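Local coordinates for protein nucleoside-triphosphatase THEP1 (Aquifex aeolicus, PDB 1YE8) that hydrolyses nucleoside triphosphates, namely ATP, GTP, CTP, TTP and UTP, to the diphosphate and phosphate, and has no kinase activity, at residues V11-L16 with I105-K110; I4-P9 with E148-P153. One frame throughout, in Å; residues are numbered along the deposited sequence.

How the contacts relate
Both contacts sit on the parallel five-stranded sheet of this RecA-like NTPase, with centres about 10 Å apart. The segments follow the chain in the order 4-9, 11-16, 105-110, 148-153, which places contact 1 wholly between the two halves of contact 2. Strand 2-6 leads through the phosphate-binding loop to helix 13-24, so the two first segments form one strand-loop-helix unit. K13 ties them together: its NZ is 3.1 Å from G7 O, a probable hydrogen bond, and lies, with E8 O, beside the atom modelled as sodium. Contact 1 assembles the phosphate and magnesium site, whereas contact 2 packs helix 144-150 against the strand that leads into it.

Contact 1. Residues V11-L16 with I105-K110; sequences VGKTTL and IDEIGK. With NA (sodium ion), chain C; MG (magnesium ion), chain B; PO4 (phosphate ion), chain E.
K13 and T14 are the residues of 11-16 that meet the loop 105-110, K13 at E107 and T14 at D106, with phosphate and magnesium beside them. V11 precedes them, its carbonyl held by R165. G12, at the N-cap of helix 13-24, starts the anion grip: its N gives a hydrogen bond of 2.9 Å to phosphate O3. K13 N donates to the same O3 at 2.7 Å, nearly straight at 168°. The K13 side chain, bent at its last two torsions, brings NZ to 2.3 Å from the modelled sodium ion, an unusual neighbour for a lysine amine that makes the sodium assignment doubtful; E8 O lies beside the same ion. On the way, K13 CE passes E107 OE2 at 3.8 Å, a packing contact between oppositely charged side chains without a salt bridge. T14 N points at phosphate O1, 3.0 Å away at 173°, while T14 OG1 coordinates magnesium at 2.1 Å. Its chi1 of -61° puts OG1 beside the backbone N, and both face the phosphate-magnesium pair. T14 OG1 is also 2.7 Å from D106 OD2, the two side chains crossing at about a right angle; T33 O competes for the hydroxyl proton. D106 OD1 is hydrogen-bonded to T136 and lies 2.7 Å from water 1, a magnesium ligand that also approaches E107 OE1. An alanine here removes the carboxylate beside T14 OG1 and water 1, and the two magnesium ligands would probably be less firmly positioned. A cis peptide joins D106 to E107. Backbone amides around a phosphate, a threonine on magnesium and a second-shell aspartate after strand 102-105 are consistent with the Walker A and Walker B motifs of a P-loop NTPase.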
loop_
_atom_site.group_PDB
_atom_site.type_symbol
_atom_site.label_atom_id
_atom_site.label_comp_id
_atom_site.label_asym_id
_atom_site.label_seq_id
_atom_site.Cartn_x
_atom_site.Cartn_y
_atom_site.Cartn_z
ATOM N N VAL A 11 -0.922 13.465 -5.315
ATOM C CA VAL A 11 -0.307 14.289 -4.273
ATOM C C VAL A 11 1.085 13.802 -3.835
ATOM O O VAL A 11 1.862 14.580 -3.291
ATOM C CB VAL A 11 -1.244 14.499 -3.047
ATOM C CG1 VAL A 11 -1.272 13.261 -2.154
ATOM C CG2 VAL A 11 -0.818 15.734 -2.257
ATOM N N GLY A 12 1.373 12.516 -4.049
ATOM C CA GLY A 12 2.677 11.980 -3.702
ATOM C C GLY A 12 2.703 10.869 -2.665
ATOM O O GLY A 12 3.714 10.704 -1.972
ATOM N N LYS A 13 1.617 10.102 -2.553
ATOM C CA LYS A 13 1.562 9.011 -1.569
ATOM C C LYS A 13 2.619 7.930 -1.827
ATOM O O LYS A 13 3.332 7.543 -0.909
ATOM C CB LYS A 13 0.170 8.387 -1.487
ATOM C CG LYS A 13 -0.922 9.375 -1.058
ATOM C CD LYS A 13 -2.219 8.692 -0.642
ATOM C CE LYS A 13 -2.880 7.863 -1.725
ATOM N NZ LYS A 13 -3.572 8.718 -2.714
ATOM N N THR A 14 2.720 7.463 -3.071
ATOM C CA THR A 14 3.759 6.480 -3.438
ATOM C C THR A 14 5.164 7.026 -3.195
ATOM O O THR A 14 6.016 6.335 -2.651
ATOM C CB THR A 14 3.598 6.073 -4.900
ATOM O OG1 THR A 14 2.311 5.467 -5.081
ATOM C CG2 THR A 14 4.614 4.981 -5.294
ATOM N N THR A 15 5.386 8.275 -3.586
ATOM C CA THR A 15 6.668 8.924 -3.394
ATOM C C THR A 15 7.057 8.929 -1.926
ATOM O O THR A 15 8.195 8.619 -1.578
ATOM C CB THR A 15 6.605 10.359 -3.929
ATOM O OG1 THR A 15 6.606 10.304 -5.355
ATOM C CG2 THR A 15 7.874 11.165 -3.571
ATOM N N LEU A 16 6.114 9.283 -1.061
ATOM C CA LEU A 16 6.371 9.256 0.366
ATOM C C LEU A 16 6.656 7.825 0.854
ATOM O O LEU A 16 7.601 7.602 1.617
ATOM C CB LEU A 16 5.195 9.862 1.129
ATOM C CG LEU A 16 5.238 9.797 2.648
ATOM C CD1 LEU A 16 6.490 10.487 3.228
ATOM C CD2 LEU A 16 3.988 10.425 3.215
ATOM N N ILE A 105 2.262 -1.424 2.206
ATOM C CA ILE A 105 1.140 -1.741 1.301
ATOM C C ILE A 105 0.663 -0.467 0.596
ATOM O O ILE A 105 -0.173 0.281 1.138
ATOM C CB ILE A 105 -0.064 -2.390 2.069
ATOM C CG1 ILE A 105 0.394 -3.467 3.075
ATOM C CG2 ILE A 105 -1.058 -2.985 1.049
ATOM C CD1 ILE A 105 -0.764 -4.109 3.841
ATOM N N ASP A 106 1.166 -0.210 -0.605
ATOM C CA ASP A 106 0.689 0.931 -1.399
ATOM C C ASP A 106 0.212 0.332 -2.719
ATOM O O ASP A 106 1.036 -0.142 -3.512
ATOM C CB ASP A 106 1.824 1.953 -1.607
ATOM C CG ASP A 106 1.506 2.974 -2.675
ATOM O OD1 ASP A 106 0.484 3.695 -2.541
ATOM O OD2 ASP A 106 2.230 3.132 -3.674
ATOM N N GLU A 107 -1.093 0.322 -2.996
ATOM C CA GLU A 107 -2.160 1.019 -2.307
ATOM C C GLU A 107 -3.288 0.042 -1.995
ATOM O O GLU A 107 -3.561 -0.904 -2.763
ATOM C CB GLU A 107 -2.684 2.130 -3.234
ATOM C CG GLU A 107 -3.810 2.955 -2.638
ATOM C CD GLU A 107 -4.043 4.286 -3.312
ATOM O OE1 GLU A 107 -3.288 4.718 -4.203
ATOM O OE2 GLU A 107 -5.015 4.947 -2.943
ATOM N N ILE A 108 -3.978 0.275 -0.886
ATOM C CA ILE A 108 -5.242 -0.394 -0.648
ATOM C C ILE A 108 -6.294 0.422 -1.395
ATOM O O ILE A 108 -7.036 1.226 -0.806
ATOM C CB ILE A 108 -5.538 -0.543 0.859
ATOM C CG1 ILE A 108 -4.345 -1.206 1.572
ATOM C CG2 ILE A 108 -6.846 -1.347 1.093
ATOM C CD1 ILE A 108 -4.421 -1.175 3.044
ATOM N N GLY A 109 -6.362 0.210 -2.708
ATOM C CA GLY A 109 -7.201 1.001 -3.590
ATOM C C GLY A 109 -8.100 0.140 -4.453
ATOM O O GLY A 109 -8.042 -1.092 -4.396
ATOM N N LYS A 110 -8.946 0.795 -5.241
ATOM C CA LYS A 110 -9.934 0.100 -6.039
ATOM C C LYS A 110 -9.339 -0.983 -6.957
ATOM O O LYS A 110 -9.887 -2.073 -7.049
ATOM C CB LYS A 110 -10.749 1.098 -6.865
ATOM C CG LYS A 110 -11.973 0.451 -7.503
ATOM C CD LYS A 110 -13.123 0.374 -6.510
ATOM C CE LYS A 110 -14.411 -0.065 -7.176
ATOM N NZ LYS A 110 -14.252 -1.399 -7.827
HETATM NA NA NA C . -2.463 10.143 -4.183
HETATM MG MG MG B . 0.436 6.218 -5.694
HETATM P P PO4 E . 0.200 9.609 -5.521
HETATM O O1 PO4 E . 0.685 8.237 -5.087
HETATM O O2 PO4 E . 1.285 10.522 -6.007
HETATM O O3 PO4 E . -0.450 10.242 -4.319
HETATM O O4 PO4 E . -0.834 9.459 -6.612
HETATM O O HOH W 1 -0.491 5.548 -4.201
HETATM O O HOH W 2 -2.475 7.196 -4.649
HETATM O O HOH W 3 0.372 4.486 -6.776
HETATM O O HOH W 4 1.779 7.371 -7.298
#

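Contact 2. Residues I4-P9 with E148-P153. With NA (sodium ion), chain C.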
loop_
_atom_site.group_PDB
_atom_site.type_symbol
_atom_site.label_atom_id
_atom_site.label_comp_id
_atom_site.label_asym_id
_atom_site.label_seq_id
_atom_site.Cartn_x
_atom_site.Cartn_y
_atom_site.Cartn_z
ATOM N N ILE A 4 -1.487 5.129 8.261
ATOM C CA ILE A 4 -2.369 5.136 7.095
ATOM C C ILE A 4 -2.228 6.489 6.427
ATOM O O ILE A 4 -2.561 7.525 7.013
ATOM C CB ILE A 4 -3.834 4.888 7.507
ATOM C CG1 ILE A 4 -3.959 3.562 8.257
ATOM C CG2 ILE A 4 -4.729 4.900 6.260
ATOM C CD1 ILE A 4 -5.322 3.240 8.756
ATOM N N ILE A 5 -1.753 6.479 5.184
ATOM C CA ILE A 5 -1.528 7.701 4.412
ATOM C C ILE A 5 -2.607 7.815 3.348
ATOM O O ILE A 5 -2.821 6.905 2.544
ATOM C CB ILE A 5 -0.131 7.681 3.753
ATOM C CG1 ILE A 5 0.972 7.560 4.808
ATOM C CG2 ILE A 5 0.066 8.942 2.881
ATOM C CD1 ILE A 5 2.297 7.058 4.256
ATOM N N THR A 6 -3.305 8.942 3.353
ATOM C CA THR A 6 -4.346 9.197 2.374
ATOM C C THR A 6 -4.124 10.560 1.734
ATOM O O THR A 6 -3.222 11.293 2.139
ATOM C CB THR A 6 -5.731 9.017 3.058
ATOM O OG1 THR A 6 -6.773 8.979 2.074
ATOM C CG2 THR A 6 -6.096 10.175 4.039
ATOM N N GLY A 7 -4.897 10.874 0.703
ATOM C CA GLY A 7 -4.760 12.156 0.043
ATOM C C GLY A 7 -5.178 12.064 -1.403
ATOM O O GLY A 7 -5.466 10.976 -1.907
ATOM N N GLU A 8 -5.199 13.210 -2.076
ATOM C CA GLU A 8 -5.711 13.280 -3.445
ATOM C C GLU A 8 -4.841 12.470 -4.405
ATOM O O GLU A 8 -3.640 12.311 -4.168
ATOM C CB GLU A 8 -5.826 14.743 -3.917
ATOM C CG GLU A 8 -6.614 15.709 -3.007
ATOM C CD GLU A 8 -8.102 15.364 -2.791
ATOM O OE1 GLU A 8 -8.716 14.822 -3.755
ATOM O OE2 GLU A 8 -8.670 15.668 -1.670
ATOM N N PRO A 9 -5.422 11.952 -5.496
ATOM C CA PRO A 9 -4.616 11.311 -6.541
ATOM C C PRO A 9 -3.526 12.279 -6.999
ATOM O O PRO A 9 -3.832 13.453 -7.208
ATOM C CB PRO A 9 -5.625 11.087 -7.669
ATOM C CG PRO A 9 -6.943 11.051 -7.013
ATOM C CD PRO A 9 -6.861 11.962 -5.829
ATOM N N GLU A 148 -13.254 0.920 6.052
ATOM C CA GLU A 148 -12.851 0.147 7.213
ATOM C C GLU A 148 -11.455 0.550 7.699
ATOM O O GLU A 148 -11.216 0.703 8.898
ATOM C CB GLU A 148 -12.895 -1.337 6.836
ATOM C CG GLU A 148 -12.510 -2.299 7.939
ATOM C CD GLU A 148 -12.624 -3.749 7.515
ATOM O OE1 GLU A 148 -13.604 -4.096 6.821
ATOM O OE2 GLU A 148 -11.742 -4.546 7.900
ATOM N N ILE A 149 -10.521 0.696 6.759
ATOM C CA ILE A 149 -9.156 1.075 7.086
ATOM C C ILE A 149 -9.065 2.551 7.513
ATOM O O ILE A 149 -8.336 2.889 8.450
ATOM C CB ILE A 149 -8.168 0.730 5.909
ATOM C CG1 ILE A 149 -8.133 -0.794 5.648
ATOM C CG2 ILE A 149 -6.787 1.311 6.176
ATOM C CD1 ILE A 149 -8.144 -1.693 6.883
ATOM N N ARG A 150 -9.835 3.422 6.862
ATOM C CA ARG A 150 -9.840 4.829 7.245
ATOM C C ARG A 150 -10.227 5.001 8.717
ATOM O O ARG A 150 -9.667 5.851 9.408
ATOM C CB ARG A 150 -10.776 5.628 6.345
ATOM C CG ARG A 150 -10.610 7.139 6.502
ATOM C CD ARG A 150 -11.625 7.976 5.728
ATOM N NE ARG A 150 -11.769 7.496 4.355
ATOM C CZ ARG A 150 -10.848 7.623 3.400
ATOM N NH1 ARG A 150 -9.720 8.301 3.605
ATOM N NH2 ARG A 150 -11.092 7.091 2.214
ATOM N N ARG A 151 -11.153 4.168 9.187
ATOM C CA ARG A 151 -11.605 4.251 10.575
ATOM C C ARG A 151 -10.926 3.253 11.528
ATOM O O ARG A 151 -11.377 3.066 12.652
ATOM C CB ARG A 151 -13.139 4.212 10.655
ATOM C CG ARG A 151 -13.801 2.880 10.401
ATOM C CD ARG A 151 -15.327 2.977 10.274
ATOM N NE ARG A 151 -15.774 4.300 9.814
ATOM C CZ ARG A 151 -17.039 4.622 9.544
ATOM N NH1 ARG A 151 -18.007 3.721 9.676
ATOM N NH2 ARG A 151 -17.340 5.851 9.142
ATOM N N LEU A 152 -9.818 2.644 11.109
ATOM C CA LEU A 152 -9.116 1.666 11.942
ATOM C C LEU A 152 -8.738 2.247 13.308
ATOM O O LEU A 152 -7.960 3.187 13.370
ATOM C CB LEU A 152 -7.856 1.193 11.210
ATOM C CG LEU A 152 -7.068 0.027 11.802
ATOM C CD1 LEU A 152 -7.899 -1.252 11.791
ATOM C CD2 LEU A 152 -5.781 -0.157 11.038
ATOM N N PRO A 153 -9.281 1.710 14.408
ATOM C CA PRO A 153 -8.916 2.218 15.741
ATOM C C PRO A 153 -7.416 2.148 16.036
ATOM O O PRO A 153 -6.777 1.152 15.693
ATOM C CB PRO A 153 -9.688 1.288 16.684
ATOM C CG PRO A 153 -10.849 0.885 15.890
ATOM C CD PRO A 153 -10.317 0.661 14.486
HETATM NA NA NA C . -2.463 10.143 -4.183
HETATM O O HOH W 2 -2.475 7.196 -4.649
#
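The guanidinium of R150 meets T6 at its edge: T6 OG1 lies in the guanidinium plane, 3.4 Å from NH1, and the N-H...O angle of 151° with this length makes the hydrogen bond weak. The stronger ties lie beyond the two segments. R150 NE forms a salt bridge with D141 and NH2 donates to P138 O, which together fix how the flat group is turned, while T6 OG1 is hydrogen-bonded to I137 O. R150 reaches T6 through a chain extended as far as CD and then bent at chi3 (-47°), which swings the guanidinium toward the strand.

Two residues back along strand 2-6, the apolar half of the contact is carried by I4. Its CD1 comes within 3.0 Å of I149 O, a close carbon-oxygen approach that indicates tight packing. The same methyl lies 3.5 Å from I149 CG2, the two isoleucines crossing at a slant, and 4.1 Å from L152 CB. I149 O also accepts a 3.1 Å hydrogen bond from L152 N as the chain leaves the helix, and M126 of helix 116-126 touches both I149 and L152. At the other end of 4-9, E8 O lies 2.5 Å from the modelled sodium ion.

I5 instead packs on helix 13-24, so the strand is sandwiched between helical layers. Helix 144-150 links strands 132-136 and 156-159, which flank strand 2-6 in parallel, and it packs on that middle strand: a beta-alpha-beta crossover of the three-layered alpha/beta core found in P-loop NTPases.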